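Local atomic coordinates of alkaline phosphatase (Thermus thermophilus, PDB entry 7KWD), a protein that probably hydrolyses phosphate esters as a homodimeric alkaline phosphatase that carries zinc and magnesium ions. Residues H279-G284 and V399-Q404; R273-N278 and G431-S436. One frame throughout, in Å; residues are numbered along the deposited sequence.

Contact 1: H279-G284 and V399-Q404; sequences HLNDAG and VRQGVQ. With ZN (zinc ion), chain F.
Val403 is packed against the backbone of a zinc-binding residue. Its CB lies 3.3 Å from His279 O, so an isopropyl group sits close to a helix carbonyl. That carbonyl still has a polar partner, the side-chain amide of Asn407. CG2 of Val403, anti to its own carbonyl carbon, approaches the imidazole obliquely and comes 4.0 Å from His279 ND1. CG1 lies loosely beside Leu280 CD2.

Two residues on, the helix closes with a Schellman motif. Asn281 is its C-prime residue, with positive phi (67°), and its CB is directed toward the 399-404 loop, where OD1 makes the contact. Gln401 NE2 donates to Asn281 OD1 at 2.9 Å, with a bent N-H...O angle of 146°. The two amide planes are turned 75° apart, and the donor is tilted out of the Asn281 carbonyl plane. A water also donates to Asn281 OD1 at 2.7 Å and makes a weak second bond to Gln401 OE1. Gln401 OE1 takes a further hydrogen bond from Trp411. With an alanine in place of Gln401, Asn281 OD1 would probably lose its amide donor, the water its weaker acceptor, and Trp411 its bond to OE1.

His279 NE2 binds zinc at 2.2 Å. With ND1 donating to Gly431 O, NE2 is left to the zinc; the loop thus backs a metal ligand by packing and is tied to the helix end by an amide pair.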
ATOM      1  N   HIS A 279      14.379   2.822   2.803  1.00 23.00           N
ATOM      2  CA  HIS A 279      14.893   3.563   3.953  1.00 25.28           C
ATOM      3  C   HIS A 279      15.565   4.865   3.515  1.00 24.21           C
ATOM      4  O   HIS A 279      15.326   5.925   4.105  1.00 26.72           O
ATOM      5  CB  HIS A 279      15.892   2.703   4.729  1.00 23.57           C
ATOM      6  CG  HIS A 279      15.265   1.732   5.675  1.00 23.66           C
ATOM      7  ND1 HIS A 279      14.356   2.116   6.636  1.00 27.65           N
ATOM      8  CD2 HIS A 279      15.409   0.390   5.808  1.00 20.10           C
ATOM      9  CE1 HIS A 279      13.988   1.061   7.335  1.00 25.39           C
ATOM     10  NE2 HIS A 279      14.627   0.008   6.864  1.00 25.89           N
ATOM     11  N   LEU A 280      16.413   4.803   2.471  1.00 25.65           N
ATOM     12  CA  LEU A 280      17.024   6.030   1.962  1.00 27.87           C
ATOM     13  C   LEU A 280      16.005   7.011   1.368  1.00 28.38           C
ATOM     14  O   LEU A 280      16.324   8.191   1.208  1.00 28.92           O
ATOM     15  CB  LEU A 280      18.050   5.724   0.874  1.00 26.92           C
ATOM     16  CG  LEU A 280      19.041   4.609   1.153  1.00 27.65           C
ATOM     17  CD1 LEU A 280      19.986   4.446   0.014  1.00 30.94           C
ATOM     18  CD2 LEU A 280      19.787   4.898   2.414  1.00 30.09           C
ATOM     19  N   ASN A 281      14.805   6.552   1.028  1.00 24.68           N
ATOM     20  CA  ASN A 281      13.821   7.339   0.275  1.00 25.27           C
ATOM     21  C   ASN A 281      14.338   7.590  -1.138  1.00 23.87           C
ATOM     22  O   ASN A 281      14.185   8.690  -1.663  1.00 24.05           O
ATOM     23  CB  ASN A 281      13.491   8.671   0.936  1.00 24.16           C
ATOM     24  CG  ASN A 281      12.535   8.552   2.108  1.00 27.53           C
ATOM     25  OD1 ASN A 281      12.020   9.565   2.545  1.00 26.63           O
ATOM     26  ND2 ASN A 281      12.327   7.334   2.635  1.00 26.07           N
ATOM     27  N   ASP A 282      14.987   6.591  -1.721  1.00 23.02           N
ATOM     28  CA  ASP A 282      15.586   6.672  -3.045  1.00 27.37           C
ATOM     29  C   ASP A 282      14.781   5.797  -4.012  1.00 26.13           C
ATOM     30  O   ASP A 282      15.059   4.608  -4.204  1.00 24.11           O
ATOM     31  CB  ASP A 282      17.039   6.243  -2.984  1.00 26.16           C
ATOM     32  CG  ASP A 282      17.737   6.355  -4.323  1.00 31.50           C
ATOM     33  OD1 ASP A 282      17.044   6.532  -5.360  1.00 29.26           O
ATOM     34  OD2 ASP A 282      18.982   6.247  -4.343  1.00 30.44           O
ATOM     35  N   ALA A 283      13.801   6.424  -4.672  1.00 25.36           N
ATOM     36  CA  ALA A 283      12.916   5.681  -5.562  1.00 22.07           C
ATOM     37  C   ALA A 283      13.656   4.996  -6.701  1.00 28.80           C
ATOM     38  O   ALA A 283      13.248   3.914  -7.161  1.00 25.15           O
ATOM     39  CB  ALA A 283      11.840   6.633  -6.109  1.00 32.54           C
ATOM     40  N   GLY A 284      14.740   5.606  -7.183  1.00 27.97           N
ATOM     41  CA  GLY A 284      15.465   5.005  -8.296  1.00 27.06           C
ATOM     42  C   GLY A 284      16.232   3.767  -7.870  1.00 28.66           C
ATOM     43  O   GLY A 284      16.338   2.795  -8.625  1.00 26.25           O
ATOM     44  N   VAL A 399      12.920  12.504  12.587  1.00 32.73           N
ATOM     45  CA  VAL A 399      12.198  11.484  13.348  1.00 33.21           C
ATOM     46  C   VAL A 399      11.187  10.750  12.470  1.00 37.56           C
ATOM     47  O   VAL A 399      11.244   9.528  12.325  1.00 29.44           O
ATOM     48  CB  VAL A 399      11.515  12.103  14.588  1.00 29.55           C
ATOM     49  CG1 VAL A 399      10.705  11.052  15.358  1.00 32.42           C
ATOM     50  CG2 VAL A 399      12.592  12.724  15.470  1.00 37.28           C
ATOM     51  N   ARG A 400      10.221  11.471  11.922  1.00 35.09           N
ATOM     52  CA  ARG A 400       9.409  10.892  10.865  1.00 30.44           C
ATOM     53  C   ARG A 400      10.300  10.443   9.728  1.00 31.54           C
ATOM     54  O   ARG A 400      10.186   9.308   9.232  1.00 27.39           O
ATOM     55  CB  ARG A 400       8.381  11.906  10.394  1.00 33.28           C
ATOM     56  CG  ARG A 400       7.711  11.559   9.081  1.00 32.73           C
ATOM     57  CD  ARG A 400       6.399  12.306   8.977  1.00 32.38           C
ATOM     58  NE  ARG A 400       6.047  12.503   7.580  1.00 28.87           N
ATOM     59  CZ  ARG A 400       4.994  13.200   7.178  1.00 27.94           C
ATOM     60  NH1 ARG A 400       4.217  13.766   8.085  1.00 31.24           N
ATOM     61  NH2 ARG A 400       4.742  13.331   5.877  1.00 29.67           N
ATOM     62  N   GLN A 401      11.252  11.296   9.347  1.00 29.40           N
ATOM     63  CA  GLN A 401      12.248  10.970   8.327  1.00 27.64           C
ATOM     64  C   GLN A 401      13.524  10.501   9.031  1.00 32.88           C
ATOM     65  O   GLN A 401      14.527  11.212   9.107  1.00 33.80           O
ATOM     66  CB  GLN A 401      12.473  12.174   7.429  1.00 29.67           C
ATOM     67  CG  GLN A 401      11.212  12.700   6.706  1.00 32.53           C
ATOM     68  CD  GLN A 401      10.850  11.933   5.425  1.00 30.00           C
ATOM     69  OE1 GLN A 401       9.939  12.339   4.698  1.00 28.64           O
ATOM     70  NE2 GLN A 401      11.548  10.823   5.160  1.00 24.42           N
ATOM     71  N   GLY A 402      13.508   9.261   9.493  1.00 29.73           N
ATOM     72  CA  GLY A 402      14.477   8.769  10.452  1.00 25.87           C
ATOM     73  C   GLY A 402      15.775   8.224   9.893  1.00 31.35           C
ATOM     74  O   GLY A 402      16.600   7.702  10.647  1.00 29.56           O
ATOM     75  N   VAL A 403      15.998   8.317   8.599  1.00 30.64           N
ATOM     76  CA  VAL A 403      17.197   7.780   7.972  1.00 29.54           C
ATOM     77  C   VAL A 403      17.933   8.940   7.312  1.00 32.80           C
ATOM     78  O   VAL A 403      17.401   9.593   6.397  1.00 32.92           O
ATOM     79  CB  VAL A 403      16.845   6.671   6.974  1.00 30.34           C
ATOM     80  CG1 VAL A 403      18.079   6.263   6.187  1.00 32.51           C
ATOM     81  CG2 VAL A 403      16.233   5.460   7.731  1.00 29.88           C
ATOM     82  N   GLN A 404      19.144   9.212   7.790  1.00 33.06           N
ATOM     83  CA  GLN A 404      19.852  10.434   7.431  1.00 29.70           C
ATOM     84  C   GLN A 404      21.310  10.129   7.189  1.00 28.46           C
ATOM     85  O   GLN A 404      21.872   9.230   7.815  1.00 32.46           O
ATOM     86  CB  GLN A 404      19.701  11.491   8.534  1.00 29.01           C
ATOM     87  CG  GLN A 404      18.256  11.869   8.843  1.00 30.61           C
ATOM     88  CD  GLN A 404      17.663  12.736   7.745  1.00 31.61           C
ATOM     89  OE1 GLN A 404      18.376  13.130   6.826  1.00 31.48           O
ATOM     90  NE2 GLN A 404      16.362  13.038   7.839  1.00 33.20           N
TER
HETATM   91 ZN    ZN F 604      14.347  -2.185   7.089  1.00 30.30          ZN
HETATM   92  O   HOH W   1      11.491  12.076   1.703  1.00 30.49           O

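Contact 2: R273-N278 and G431-S436. With ZN (zinc ion), chain F.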
ATOM      1  N   ARG A 273      17.605  -5.481  -0.463  1.00 18.79           N
ATOM      2  CA  ARG A 273      17.945  -4.064  -0.415  1.00 23.55           C
ATOM      3  C   ARG A 273      16.854  -3.180  -0.999  1.00 25.70           C
ATOM      4  O   ARG A 273      16.998  -1.945  -1.009  1.00 25.39           O
ATOM      5  CB  ARG A 273      19.285  -3.813  -1.118  1.00 23.76           C
ATOM      6  CG  ARG A 273      20.417  -4.722  -0.555  1.00 23.11           C
ATOM      7  CD  ARG A 273      21.818  -4.095  -0.587  1.00 27.29           C
ATOM      8  NE  ARG A 273      21.884  -2.971   0.349  1.00 28.11           N
ATOM      9  CZ  ARG A 273      22.748  -1.970   0.250  1.00 32.28           C
ATOM     10  NH1 ARG A 273      23.644  -1.943  -0.733  1.00 27.64           N
ATOM     11  NH2 ARG A 273      22.699  -1.000   1.143  1.00 32.94           N
ATOM     12  N   ILE A 274      15.742  -3.773  -1.439  1.00 23.94           N
ATOM     13  CA  ILE A 274      14.532  -2.986  -1.645  1.00 20.76           C
ATOM     14  C   ILE A 274      14.223  -2.203  -0.381  1.00 21.22           C
ATOM     15  O   ILE A 274      14.006  -0.989  -0.423  1.00 20.45           O
ATOM     16  CB  ILE A 274      13.356  -3.894  -2.043  1.00 19.45           C
ATOM     17  CG1 ILE A 274      13.622  -4.548  -3.408  1.00 25.30           C
ATOM     18  CG2 ILE A 274      12.049  -3.113  -2.000  1.00 25.10           C
ATOM     19  CD1 ILE A 274      12.652  -5.710  -3.714  1.00 21.67           C
ATOM     20  N   ASP A 275      14.211  -2.903   0.765  1.00 22.29           N
ATOM     21  CA  ASP A 275      14.049  -2.273   2.073  1.00 27.21           C
ATOM     22  C   ASP A 275      15.024  -1.116   2.254  1.00 22.67           C
ATOM     23  O   ASP A 275      14.621   0.003   2.564  1.00 25.91           O
ATOM     24  CB  ASP A 275      14.241  -3.339   3.161  1.00 23.60           C
ATOM     25  CG  ASP A 275      14.036  -2.817   4.546  1.00 25.29           C
ATOM     26  OD1 ASP A 275      12.903  -2.344   4.834  1.00 20.55           O
ATOM     27  OD2 ASP A 275      14.996  -2.909   5.352  1.00 24.32           O
ATOM     28  N   HIS A 276      16.307  -1.358   1.990  1.00 21.82           N
ATOM     29  CA  HIS A 276      17.324  -0.348   2.247  1.00 24.85           C
ATOM     30  C   HIS A 276      17.096   0.891   1.400  1.00 24.82           C
ATOM     31  O   HIS A 276      17.197   2.018   1.889  1.00 24.89           O
ATOM     32  CB  HIS A 276      18.715  -0.917   1.973  1.00 27.10           C
ATOM     33  CG  HIS A 276      19.053  -2.074   2.853  1.00 27.36           C
ATOM     34  ND1 HIS A 276      20.177  -2.834   2.677  1.00 23.28           N
ATOM     35  CD2 HIS A 276      18.394  -2.618   3.901  1.00 27.31           C
ATOM     36  CE1 HIS A 276      20.217  -3.792   3.586  1.00 31.54           C
ATOM     37  NE2 HIS A 276      19.145  -3.684   4.343  1.00 30.70           N
ATOM     38  N   ALA A 277      16.813   0.702   0.109  1.00 24.68           N
ATOM     39  CA  ALA A 277      16.559   1.858  -0.735  1.00 25.33           C
ATOM     40  C   ALA A 277      15.347   2.612  -0.242  1.00 24.74           C
ATOM     41  O   ALA A 277      15.309   3.843  -0.296  1.00 23.48           O
ATOM     42  CB  ALA A 277      16.358   1.429  -2.185  1.00 27.93           C
ATOM     43  N   ASN A 278      14.324   1.885   0.218  1.00 21.77           N
ATOM     44  CA  ASN A 278      13.140   2.573   0.717  1.00 25.09           C
ATOM     45  C   ASN A 278      13.467   3.358   1.969  1.00 22.87           C
ATOM     46  O   ASN A 278      12.869   4.421   2.202  1.00 21.27           O
ATOM     47  CB  ASN A 278      12.009   1.587   0.981  1.00 24.69           C
ATOM     48  CG  ASN A 278      11.369   1.080  -0.320  1.00 29.65           C
ATOM     49  OD1 ASN A 278      11.474   1.701  -1.370  1.00 25.30           O
ATOM     50  ND2 ASN A 278      10.721  -0.065  -0.231  1.00 22.04           N
ATOM     51  N   GLY A 431      11.059   7.246   6.712  1.00 22.53           N
ATOM     52  CA  GLY A 431      12.244   6.483   6.383  1.00 28.49           C
ATOM     53  C   GLY A 431      12.252   5.095   7.025  1.00 25.97           C
ATOM     54  O   GLY A 431      13.299   4.437   7.069  1.00 23.88           O
ATOM     55  N   GLN A 432      11.104   4.626   7.514  1.00 21.20           N
ATOM     56  CA  GLN A 432      11.025   3.390   8.288  1.00 24.88           C
ATOM     57  C   GLN A 432       9.985   2.426   7.706  1.00 26.75           C
ATOM     58  O   GLN A 432       9.259   2.748   6.769  1.00 24.17           O
ATOM     59  CB  GLN A 432      10.680   3.724   9.756  1.00 23.40           C
ATOM     60  CG  GLN A 432      11.757   4.524  10.475  1.00 27.87           C
ATOM     61  CD  GLN A 432      11.574   6.031  10.305  1.00 29.19           C
ATOM     62  OE1 GLN A 432      12.183   6.624   9.423  1.00 28.19           O
ATOM     63  NE2 GLN A 432      10.721   6.639  11.131  1.00 31.05           N
ATOM     64  N   HIS A 433       9.906   1.225   8.294  1.00 24.42           N
ATOM     65  CA  HIS A 433       8.866   0.264   7.921  1.00 21.65           C
ATOM     66  C   HIS A 433       7.481   0.820   8.236  1.00 21.37           C
ATOM     67  O   HIS A 433       7.308   1.686   9.101  1.00 22.13           O
ATOM     68  CB  HIS A 433       9.008  -1.043   8.685  1.00 24.10           C
ATOM     69  CG  HIS A 433      10.350  -1.662   8.560  1.00 24.08           C
ATOM     70  ND1 HIS A 433      10.720  -2.780   9.274  1.00 28.19           N
ATOM     71  CD2 HIS A 433      11.425  -1.316   7.810  1.00 24.81           C
ATOM     72  CE1 HIS A 433      11.971  -3.095   8.978  1.00 25.47           C
ATOM     73  NE2 HIS A 433      12.419  -2.217   8.106  1.00 23.41           N
ATOM     74  N   THR A 434       6.488   0.309   7.531  1.00 23.77           N
ATOM     75  CA  THR A 434       5.096   0.652   7.794  1.00 25.13           C
ATOM     76  C   THR A 434       4.302  -0.622   8.055  1.00 22.32           C
ATOM     77  O   THR A 434       4.799  -1.741   7.909  1.00 23.20           O
ATOM     78  CB  THR A 434       4.471   1.442   6.638  1.00 23.10           C
ATOM     79  OG1 THR A 434       4.384   0.598   5.474  1.00 25.76           O
ATOM     80  CG2 THR A 434       5.298   2.698   6.300  1.00 24.62           C
ATOM     81  N   ALA A 435       3.052  -0.431   8.459  1.00 20.17           N
ATOM     82  CA  ALA A 435       2.198  -1.500   8.965  1.00 23.47           C
ATOM     83  C   ALA A 435       1.317  -2.143   7.897  1.00 22.30           C
ATOM     84  O   ALA A 435       0.567  -3.085   8.196  1.00 25.30           O
ATOM     85  CB  ALA A 435       1.278  -0.954  10.053  1.00 24.30           C
ATOM     86  N   SER A 436       1.373  -1.654   6.685  1.00 18.69           N
ATOM     87  CA  SER A 436       0.530  -2.148   5.604  1.00 22.25           C
ATOM     88  C   SER A 436       0.639  -3.668   5.430  1.00 21.34           C
ATOM     89  O   SER A 436       1.751  -4.225   5.428  1.00 22.77           O
ATOM     90  CB  SER A 436       0.964  -1.459   4.297  1.00 22.85           C
ATOM     91  OG  SER A 436       0.425  -2.148   3.177  1.00 37.64           O
TER
HETATM   92 ZN    ZN F 604      14.347  -2.185   7.089  1.00 30.30          ZN
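Asp275 and His433 meet across a zinc ion, and the metal is their main link. Asp275 OD2 binds it at 2.0 Å. Asp275 OD1 is a much longer second ligand atom, 2.7 Å from the zinc, so the carboxylate grips unevenly. His433 NE2 binds the same zinc at 2.2 Å, and His279 supplies another ligand.

The tight part of the contact is confined to these few atoms. Asp275 OD1 comes within 3.3 Å of His433 NE2, but both atoms face the metal, and this is not a hydrogen bond. The carboxylate and imidazole planes stand 65° apart, and OD1 meets the ring obliquely. CG of Asp275 is anti to the backbone N (chi1 -177°), which carries the carboxylate from the helix to the metal.

Away from the zinc the two segments separate. Even at Asp275 and His433 the CA atoms are 8.2 Å apart. Asn278 and Gly431 shade each other a little without close contact. The loose part is still mostly inside the protein, although His276 is partly exposed. Arg273 and His276 pair within the helix instead: Arg273 NE donates to His276 ND1 at 2.9 Å, nearly straight at 173° and edge to edge.

A second shell holds both ligands. Thr320 hydrogen-bonds to Asp275 OD1, and His433 ND1 is bonded to Thr93 O. Tyr332 of the second subunit meets the His433 ring edge-to-face. A tartrate, probably from the crystallisation liquor, and a second zinc ion lie near Asp275. This is one zinc site of the alkaline phosphatase metal centre. Its geometry implies that the metal, rather than direct bonding between the side chains, joins helix 273-280 to the 431-436 segment.

Contact 2 is buried near the middle of the chain, with its centre about 9 Å from the chain centre. Contact 1 lies further out, at about 16 Å, and is partly buried. Both use helix 273-280, and contact 1 is nested within the loop that contact 2 closes. They share one zinc ion, to which contact 2 gives two residues and contact 1 one. Their chemistry differs accordingly: contact 2 is nearly all coordination, whereas contact 1 adds amides, a water and apolar packing to its single zinc ligand. They also touch directly. Gly402 N probably bonds to Gln432 OE1, and Val403 CG2 packs 3.2 Å from Gly431 O. Both adjoin the second subunit.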